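Phosphorylated carbohydrates phosphatase TM_1254 (Thermotoga maritima msb8, PDB 3KBB) removes phosphate from a range of phosphorylated sugars, including erythrose 4-phosphate, fructose 6-phosphate and mannose 6-phosphate, with the help of a divalent metal ion. Local coordinates at residues L93-S98 / E207-L212; D14-Y19 / R41-P46; V129-D134 / P143-L148. One frame throughout, in Å; residues are numbered along the deposited sequence.

Overall arrangement
Contacts 1 and 3 belong to the α/β core around the six-stranded parallel sheet, whereas contact 2 lies at the surface, on the other side of the chain's centre from both. No secondary-structure element is shared between them. Contact 1 sets two helices side by side and is partly buried. Contact 3 is buried and packs a helix on the outermost strand 129-131. Contact 2 joins the loop after strand 3-7 to residues 41-46, within the helical part inserted before helix 89-98. All three are apolar, but branched aliphatic groups make up contact 3, contact 1 adds an aromatic ring, and contact 2 rests on a selenium-aromatic approach.

Contact 1: residues L93-S98 / E207-L212; sequences LEFVKS and EILNVL
The contact between F95 and V96 of one helix and L209 and L212 of another is apolar helix-helix packing beside the central sheet. Helices 89-98 and 208-215 run nearly parallel here, their local axes 19° apart and 9.8 Å from each other at closest approach. The CB atoms of F95 and L212 are both directed across the interface. In F95, CG stands anti to the backbone N (chi1 -178°), which turns the ring toward the other helix, where both leucines meet it. L209 crosses the phenylalanine side chain at about a right angle, and its CD1 methyl rests 3.6 Å from F95 CB, oblique to the ring. L212 slides past in the opposite direction, with its CB 3.7 Å from F95 CD2, while the carbonyl O of L212 lies at the ring edge, near its plane, 3.7 Å from F95 CE2. In the Rossmann-like core of the HAD superfamily, helices flank a parallel sheet, and this pair meets above strand 3-7: V96 and L212 both touch V4, L93 and I208 both touch F6, and L212 also reaches F163 of strand 160-164. On this inner side V96 CG2 lies 3.7 Å from L212 CD1, adding a methyl-to-methyl contact between two buried residues.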
loop_
_atom_site.group_PDB
_atom_site.type_symbol
_atom_site.label_atom_id
_atom_site.label_comp_id
_atom_site.label_asym_id
_atom_site.label_seq_id
_atom_site.Cartn_x
_atom_site.Cartn_y
_atom_site.Cartn_z
ATOM N N LEU A 93 -1.768 -15.274 -3.425
ATOM C CA LEU A 93 -2.685 -14.915 -4.526
ATOM C C LEU A 93 -3.021 -16.148 -5.375
ATOM O O LEU A 93 -4.192 -16.388 -5.726
ATOM C CB LEU A 93 -2.084 -13.817 -5.406
ATOM C CG LEU A 93 -1.755 -12.485 -4.708
ATOM C CD1 LEU A 93 -1.141 -11.543 -5.730
ATOM C CD2 LEU A 93 -3.018 -11.912 -4.167
ATOM N N GLU A 94 -1.982 -16.921 -5.684
ATOM C CA GLU A 94 -2.188 -18.190 -6.412
ATOM C C GLU A 94 -3.153 -19.118 -5.663
ATOM O O GLU A 94 -4.030 -19.737 -6.268
ATOM C CB GLU A 94 -0.837 -18.855 -6.665
ATOM C CG GLU A 94 -0.021 -18.190 -7.739
ATOM C CD GLU A 94 1.374 -18.765 -7.836
ATOM O OE1 GLU A 94 1.787 -19.504 -6.899
ATOM O OE2 GLU A 94 2.073 -18.460 -8.833
ATOM N N PHE A 95 -3.017 -19.203 -4.340
ATOM C CA PHE A 95 -3.899 -20.052 -3.563
ATOM C C PHE A 95 -5.374 -19.633 -3.641
ATOM O O PHE A 95 -6.261 -20.484 -3.837
ATOM C CB PHE A 95 -3.419 -20.158 -2.086
ATOM C CG PHE A 95 -4.270 -21.072 -1.244
ATOM C CD1 PHE A 95 -4.185 -22.465 -1.397
ATOM C CD2 PHE A 95 -5.166 -20.551 -0.314
ATOM C CE1 PHE A 95 -4.994 -23.306 -0.609
ATOM C CE2 PHE A 95 -5.966 -21.362 0.474
ATOM C CZ PHE A 95 -5.877 -22.773 0.312
ATOM N N VAL A 96 -5.660 -18.335 -3.466
ATOM C CA VAL A 96 -7.055 -17.882 -3.583
ATOM C C VAL A 96 -7.630 -18.272 -4.954
ATOM O O VAL A 96 -8.776 -18.745 -5.034
ATOM C CB VAL A 96 -7.208 -16.335 -3.405
ATOM C CG1 VAL A 96 -8.663 -15.947 -3.518
ATOM C CG2 VAL A 96 -6.628 -15.932 -2.011
ATOM N N LYS A 97 -6.853 -18.067 -6.012
ATOM C CA LYS A 97 -7.348 -18.410 -7.359
ATOM C C LYS A 97 -7.583 -19.921 -7.474
ATOM O O LYS A 97 -8.588 -20.362 -8.060
ATOM C CB LYS A 97 -6.443 -17.889 -8.478
ATOM C CG LYS A 97 -6.493 -16.342 -8.633
ATOM C CD LYS A 97 -7.905 -15.739 -8.402
ATOM C CE LYS A 97 -8.961 -16.114 -9.475
ATOM N NZ LYS A 97 -10.360 -15.708 -9.071
ATOM N N SER A 98 -6.687 -20.694 -6.859
ATOM C CA SER A 98 -6.814 -22.185 -6.851
ATOM C C SER A 98 -8.129 -22.648 -6.221
ATOM O O SER A 98 -8.616 -23.758 -6.527
ATOM C CB SER A 98 -5.622 -22.832 -6.134
ATOM O OG SER A 98 -5.804 -22.867 -4.703
ATOM N N GLU A 207 3.105 -14.938 6.206
ATOM C CA GLU A 207 2.153 -15.762 6.968
ATOM C C GLU A 207 0.749 -15.762 6.362
ATOM O O GLU A 207 -0.144 -16.465 6.829
ATOM C CB GLU A 207 2.094 -15.312 8.438
ATOM C CG GLU A 207 3.375 -15.670 9.242
ATOM C CD GLU A 207 3.630 -14.784 10.471
ATOM O OE1 GLU A 207 2.748 -13.980 10.887
ATOM O OE2 GLU A 207 4.765 -14.892 11.023
ATOM N N ILE A 208 0.551 -14.957 5.322
ATOM C CA ILE A 208 -0.801 -14.786 4.759
ATOM C C ILE A 208 -1.292 -16.111 4.150
ATOM O O ILE A 208 -2.448 -16.495 4.321
ATOM C CB ILE A 208 -0.804 -13.658 3.724
ATOM C CG1 ILE A 208 -0.615 -12.290 4.442
ATOM C CG2 ILE A 208 -2.106 -13.687 2.888
ATOM C CD1 ILE A 208 -0.445 -11.086 3.486
ATOM N N LEU A 209 -0.398 -16.810 3.467
ATOM C CA LEU A 209 -0.774 -18.091 2.859
ATOM C C LEU A 209 -1.388 -19.070 3.865
ATOM O O LEU A 209 -2.453 -19.601 3.637
ATOM C CB LEU A 209 0.427 -18.701 2.133
ATOM C CG LEU A 209 0.179 -20.113 1.563
ATOM C CD1 LEU A 209 -0.947 -20.189 0.540
ATOM C CD2 LEU A 209 1.453 -20.567 0.954
ATOM N N ASN A 210 -0.727 -19.291 5.003
ATOM C CA ASN A 210 -1.294 -20.169 6.017
ATOM C C ASN A 210 -2.608 -19.670 6.628
ATOM O O ASN A 210 -3.514 -20.470 6.925
ATOM C CB ASN A 210 -0.250 -20.524 7.095
ATOM C CG ASN A 210 0.870 -21.411 6.558
ATOM O OD1 ASN A 210 0.715 -22.108 5.550
ATOM N ND2 ASN A 210 2.009 -21.388 7.241
ATOM N N VAL A 211 -2.757 -18.352 6.776
ATOM C CA VAL A 211 -4.077 -17.833 7.132
ATOM C C VAL A 211 -5.142 -18.277 6.115
ATOM O O VAL A 211 -6.219 -18.730 6.493
ATOM C CB VAL A 211 -4.084 -16.298 7.282
ATOM C CG1 VAL A 211 -5.525 -15.803 7.452
ATOM C CG2 VAL A 211 -3.235 -15.907 8.485
ATOM N N LEU A 212 -4.850 -18.129 4.828
ATOM C CA LEU A 212 -5.852 -18.482 3.814
ATOM C C LEU A 212 -6.174 -19.976 3.860
ATOM O O LEU A 212 -7.330 -20.347 3.719
ATOM C CB LEU A 212 -5.412 -18.063 2.411
ATOM C CG LEU A 212 -5.278 -16.529 2.347
ATOM C CD1 LEU A 212 -4.610 -16.154 1.029
ATOM C CD2 LEU A 212 -6.615 -15.874 2.532
#

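Contact 2: residues D14-Y19 / R41-P46; sequences DTEPLY and RIMGVP
The backbones stay well apart, the CA atoms of Y19 and M43 being the nearest pair at 8.5 Å, and the gap is bridged by side chains. Y19 opens helix 19-29, while M43 lies within a type I turn from I42 to V45. M43, present as selenomethionine, reaches across along a chain bent at its second and third torsions (chi2 -61°, chi3 -69°). Its terminal CE lies 3.6 Å from Y19 CD2, and the SE atom is equally close to that ring carbon. Selenium stands 4.7 Å from the ring centroid and 56° off the normal, an oblique Met-aromatic contact in which the two side chains cross at about a right angle. CE also lies 4.1 Å from E16 CG, a looser touch from the aliphatic part of the glutamate. T15 O lies at the edge of the tyrosine ring, in plane, and Y19 OH is hydrogen-bonded to K75 NZ of helix 64-82. These helices probably form the α-helical cap found in β-phosphoglucomutase-like members of the HAD superfamily, with residues 14-19 leading into it from the core. M43 was modelled in two conformers, and the approach described holds for one of them. The link between the segments thus rests on dispersion and a polarisable selenium rather than on a directional polar bond.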
loop_
_atom_site.group_PDB
_atom_site.type_symbol
_atom_site.label_atom_id
_atom_site.label_comp_id
_atom_site.label_asym_id
_atom_site.label_seq_id
_atom_site.Cartn_x
_atom_site.Cartn_y
_atom_site.Cartn_z
ATOM N N ASP A 14 6.346 -3.242 -0.619
ATOM C CA ASP A 14 6.521 -2.119 0.314
ATOM C C ASP A 14 7.355 -0.980 -0.304
ATOM O O ASP A 14 8.562 -1.133 -0.526
ATOM C CB ASP A 14 7.242 -2.577 1.595
ATOM C CG ASP A 14 6.553 -3.727 2.300
ATOM O OD1 ASP A 14 5.329 -3.902 2.160
ATOM O OD2 ASP A 14 7.267 -4.442 3.030
ATOM N N THR A 15 6.729 0.154 -0.558
ATOM C CA THR A 15 7.482 1.285 -1.140
ATOM C C THR A 15 8.127 2.156 -0.081
ATOM O O THR A 15 9.159 2.815 -0.358
ATOM C CB THR A 15 6.617 2.186 -2.028
ATOM O OG1 THR A 15 5.527 2.733 -1.253
ATOM C CG2 THR A 15 6.096 1.396 -3.253
ATOM N N GLU A 16 7.500 2.184 1.105
ATOM C CA GLU A 16 7.940 3.108 2.175
ATOM C C GLU A 16 9.446 3.001 2.418
ATOM O O GLU A 16 10.100 4.033 2.513
ATOM C CB GLU A 16 7.140 2.944 3.473
ATOM C CG GLU A 16 7.408 4.056 4.548
ATOM C CD GLU A 16 8.556 3.739 5.516
ATOM O OE1 GLU A 16 9.028 2.578 5.564
ATOM O OE2 GLU A 16 8.981 4.669 6.241
ATOM N N PRO A 17 9.996 1.775 2.510
ATOM C CA PRO A 17 11.444 1.670 2.775
ATOM C C PRO A 17 12.343 2.232 1.667
ATOM O O PRO A 17 13.530 2.455 1.907
ATOM C CB PRO A 17 11.677 0.165 2.884
ATOM C CG PRO A 17 10.367 -0.403 3.209
ATOM C CD PRO A 17 9.383 0.432 2.465
ATOM N N LEU A 18 11.803 2.419 0.473
ATOM C CA LEU A 18 12.608 2.955 -0.642
ATOM C C LEU A 18 12.569 4.460 -0.759
ATOM O O LEU A 18 13.226 5.018 -1.647
ATOM C CB LEU A 18 12.170 2.363 -1.973
ATOM C CG LEU A 18 12.209 0.825 -2.077
ATOM C CD1 LEU A 18 11.617 0.364 -3.396
ATOM C CD2 LEU A 18 13.609 0.340 -1.926
ATOM N N TYR A 19 11.769 5.119 0.079
ATOM C CA TYR A 19 11.670 6.571 -0.000
ATOM C C TYR A 19 12.994 7.255 0.315
ATOM O O TYR A 19 13.312 8.274 -0.294
ATOM C CB TYR A 19 10.560 7.084 0.901
ATOM C CG TYR A 19 9.257 7.158 0.154
ATOM C CD1 TYR A 19 8.655 5.995 -0.341
ATOM C CD2 TYR A 19 8.638 8.378 -0.077
ATOM C CE1 TYR A 19 7.461 6.049 -1.050
ATOM C CE2 TYR A 19 7.447 8.450 -0.805
ATOM C CZ TYR A 19 6.862 7.269 -1.267
ATOM O OH TYR A 19 5.687 7.347 -1.968
ATOM N N ARG A 41 12.073 12.276 9.853
ATOM C CA ARG A 41 11.155 13.348 10.230
ATOM C C ARG A 41 10.309 13.804 9.056
ATOM O O ARG A 41 9.098 14.028 9.205
ATOM C CB ARG A 41 11.914 14.489 10.892
ATOM C CG ARG A 41 12.663 14.049 12.141
ATOM C CD ARG A 41 11.736 13.271 13.082
ATOM N NE ARG A 41 12.392 13.014 14.354
ATOM C CZ ARG A 41 11.770 12.586 15.443
ATOM N NH1 ARG A 41 10.452 12.362 15.422
ATOM N NH2 ARG A 41 12.466 12.389 16.549
ATOM N N ILE A 42 10.931 13.929 7.889
ATOM C CA ILE A 42 10.234 14.296 6.649
ATOM C C ILE A 42 9.084 13.322 6.335
ATOM O O ILE A 42 8.050 13.717 5.741
ATOM C CB ILE A 42 11.211 14.354 5.435
ATOM C CG1 ILE A 42 12.182 15.549 5.528
ATOM C CG2 ILE A 42 10.443 14.424 4.121
ATOM C CD1 ILE A 42 11.510 16.908 5.608
HETATM N N MSE A 43 9.284 12.062 6.732
HETATM C CA MSE A 43 8.283 11.030 6.438
HETATM C C MSE A 43 7.065 11.074 7.377
HETATM O O MSE A 43 6.032 10.462 7.065
HETATM C CB MSE A 43 8.913 9.630 6.372
HETATM C CG MSE A 43 9.839 9.411 5.167
HETATM SE SE MSE A 43 9.069 9.561 3.343
HETATM C CE MSE A 43 7.935 7.948 3.414
ATOM N N GLY A 44 7.161 11.812 8.478
ATOM C CA GLY A 44 6.025 11.961 9.387
ATOM C C GLY A 44 4.905 12.875 8.885
ATOM O O GLY A 44 3.961 13.155 9.630
ATOM N N VAL A 45 5.011 13.371 7.652
ATOM C CA VAL A 45 3.980 14.247 7.070
ATOM C C VAL A 45 3.671 13.855 5.632
ATOM O O VAL A 45 4.505 13.240 4.970
ATOM C CB VAL A 45 4.353 15.782 7.101
ATOM C CG1 VAL A 45 4.656 16.232 8.482
ATOM C CG2 VAL A 45 5.504 16.124 6.130
ATOM N N PRO A 46 2.464 14.194 5.141
ATOM C CA PRO A 46 2.117 13.926 3.734
ATOM C C PRO A 46 3.107 14.496 2.722
ATOM O O PRO A 46 3.590 15.630 2.872
ATOM C CB PRO A 46 0.743 14.598 3.556
ATOM C CG PRO A 46 0.475 15.351 4.809
ATOM C CD PRO A 46 1.330 14.779 5.884
#

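Contact 3: residues V129-D134 / P143-L148; sequences VMVFGD and PEIYLL
V131 carries the contact with I145 and L148, its CB directed from strand 129-131 toward helix 144-153. From that CB the two methyls part. CG1, placed anti to the backbone N (chi1 171°), is the busier branch: it meets I145 CG1 at 3.7 Å and L148 CD2 at 3.8 Å, and so fits between two residues one helical turn apart. CG2, beside the backbone N, makes a looser contact with L148 CG at 4.1 Å. The valine and isoleucine side chains slide past each other in opposite directions, and the leucine lies obliquely across V131. The strand is the outermost of the parallel sheet, joined by backbone bonds to strand 102-106, and the helix belongs to a β-α-β crossover that carries the chain past strands 102-106 and 3-7 to strand 160-164, as in the Rossmann-like HAD core. V149 and R152 of the same helix also touch V131, while the CB of F132 is directed away from this helix and its ring packs on A114 and L115 of helix 111-120. The extended isoleucine chain (chi2 173°) carries I145 CD1 to within 4.5 Å of F132 O, just beyond the end of the strand. The I145 side chain is also about 7 Å from that of D7, the probable nucleophile.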
loop_
_atom_site.group_PDB
_atom_site.type_symbol
_atom_site.label_atom_id
_atom_site.label_comp_id
_atom_site.label_asym_id
_atom_site.label_seq_id
_atom_site.Cartn_x
_atom_site.Cartn_y
_atom_site.Cartn_z
ATOM N N VAL A 129 -11.078 -7.913 -9.390
ATOM C CA VAL A 129 -11.604 -6.576 -9.129
ATOM C C VAL A 129 -10.459 -5.742 -8.585
ATOM O O VAL A 129 -9.726 -6.193 -7.683
ATOM C CB VAL A 129 -12.767 -6.642 -8.108
ATOM C CG1 VAL A 129 -13.058 -5.283 -7.463
ATOM C CG2 VAL A 129 -14.044 -7.241 -8.757
HETATM N N MSE A 130 -10.333 -4.491 -9.038
HETATM C CA MSE A 130 -9.305 -3.633 -8.446
HETATM C C MSE A 130 -9.906 -2.239 -8.306
HETATM O O MSE A 130 -10.556 -1.756 -9.251
HETATM C CB MSE A 130 -8.048 -3.586 -9.329
HETATM C CG MSE A 130 -7.355 -4.978 -9.644
HETATM SE SE MSE A 130 -5.634 -4.736 -10.454
HETATM C CE MSE A 130 -6.210 -4.299 -12.292
ATOM N N VAL A 131 -9.793 -1.631 -7.131
ATOM C CA VAL A 131 -10.355 -0.288 -6.897
ATOM C C VAL A 131 -9.198 0.599 -6.426
ATOM O O VAL A 131 -8.366 0.146 -5.603
ATOM C CB VAL A 131 -11.475 -0.346 -5.826
ATOM C CG1 VAL A 131 -11.914 1.048 -5.428
ATOM C CG2 VAL A 131 -12.713 -1.147 -6.333
ATOM N N PHE A 132 -9.153 1.850 -6.922
ATOM C CA PHE A 132 -8.000 2.738 -6.753
ATOM C C PHE A 132 -8.467 4.028 -6.092
ATOM O O PHE A 132 -9.650 4.295 -6.053
ATOM C CB PHE A 132 -7.364 3.008 -8.135
ATOM C CG PHE A 132 -6.906 1.737 -8.806
ATOM C CD1 PHE A 132 -5.687 1.175 -8.472
ATOM C CD2 PHE A 132 -7.729 1.104 -9.723
ATOM C CE1 PHE A 132 -5.257 -0.019 -9.055
ATOM C CE2 PHE A 132 -7.323 -0.115 -10.290
ATOM C CZ PHE A 132 -6.078 -0.654 -9.945
ATOM N N GLY A 133 -7.526 4.794 -5.552
ATOM C CA GLY A 133 -7.897 5.927 -4.700
ATOM C C GLY A 133 -8.587 7.072 -5.409
ATOM O O GLY A 133 -9.354 7.856 -4.793
ATOM N N ASP A 134 -8.335 7.182 -6.714
ATOM C CA ASP A 134 -8.993 8.208 -7.530
ATOM C C ASP A 134 -10.351 7.790 -8.044
ATOM O O ASP A 134 -10.917 8.461 -8.915
ATOM C CB ASP A 134 -8.088 8.680 -8.703
ATOM C CG ASP A 134 -7.582 7.530 -9.623
ATOM O OD1 ASP A 134 -7.641 6.315 -9.307
ATOM O OD2 ASP A 134 -7.083 7.892 -10.728
ATOM N N PRO A 143 -15.433 4.403 4.611
ATOM C CA PRO A 143 -15.629 3.047 4.037
ATOM C C PRO A 143 -15.898 3.024 2.510
ATOM O O PRO A 143 -15.945 1.915 1.935
ATOM C CB PRO A 143 -16.853 2.533 4.792
ATOM C CG PRO A 143 -17.599 3.839 5.143
ATOM C CD PRO A 143 -16.533 4.766 5.517
ATOM N N GLU A 144 -16.041 4.193 1.866
ATOM C CA GLU A 144 -16.309 4.241 0.410
ATOM C C GLU A 144 -15.513 3.225 -0.438
ATOM O O GLU A 144 -16.087 2.480 -1.276
ATOM C CB GLU A 144 -16.108 5.663 -0.118
ATOM C CG GLU A 144 -16.859 5.876 -1.399
ATOM C CD GLU A 144 -16.664 7.277 -1.988
ATOM O OE1 GLU A 144 -16.339 8.200 -1.217
ATOM O OE2 GLU A 144 -16.871 7.410 -3.225
ATOM N N ILE A 145 -14.198 3.202 -0.256
ATOM C CA ILE A 145 -13.363 2.329 -1.072
ATOM C C ILE A 145 -13.702 0.841 -0.921
ATOM O O ILE A 145 -13.779 0.127 -1.912
ATOM C CB ILE A 145 -11.870 2.621 -0.861
ATOM C CG1 ILE A 145 -11.036 2.022 -2.010
ATOM C CG2 ILE A 145 -11.389 2.234 0.523
ATOM C CD1 ILE A 145 -9.587 2.409 -1.976
ATOM N N TYR A 146 -13.919 0.397 0.322
ATOM C CA TYR A 146 -14.309 -1.016 0.527
ATOM C C TYR A 146 -15.731 -1.296 0.074
ATOM O O TYR A 146 -15.993 -2.380 -0.416
ATOM C CB TYR A 146 -14.078 -1.441 1.988
ATOM C CG TYR A 146 -12.596 -1.731 2.147
ATOM C CD1 TYR A 146 -12.031 -2.929 1.649
ATOM C CD2 TYR A 146 -11.746 -0.809 2.757
ATOM C CE1 TYR A 146 -10.672 -3.181 1.755
ATOM C CE2 TYR A 146 -10.371 -1.045 2.874
ATOM C CZ TYR A 146 -9.842 -2.247 2.357
ATOM O OH TYR A 146 -8.495 -2.520 2.442
ATOM N N LEU A 147 -16.644 -0.342 0.261
ATOM C CA LEU A 147 -18.031 -0.477 -0.273
ATOM C C LEU A 147 -18.000 -0.664 -1.797
ATOM O O LEU A 147 -18.743 -1.502 -2.350
ATOM C CB LEU A 147 -18.881 0.743 0.170
ATOM C CG LEU A 147 -19.162 0.780 1.671
ATOM C CD1 LEU A 147 -19.686 2.211 2.056
ATOM C CD2 LEU A 147 -20.136 -0.325 2.139
ATOM N N LEU A 148 -17.130 0.078 -2.496
ATOM C CA LEU A 148 -17.016 -0.055 -3.956
ATOM C C LEU A 148 -16.401 -1.418 -4.340
ATOM O O LEU A 148 -16.846 -2.059 -5.310
ATOM C CB LEU A 148 -16.176 1.093 -4.532
ATOM C CG LEU A 148 -16.055 1.204 -6.073
ATOM C CD1 LEU A 148 -17.424 1.143 -6.754
ATOM C CD2 LEU A 148 -15.244 2.474 -6.449
#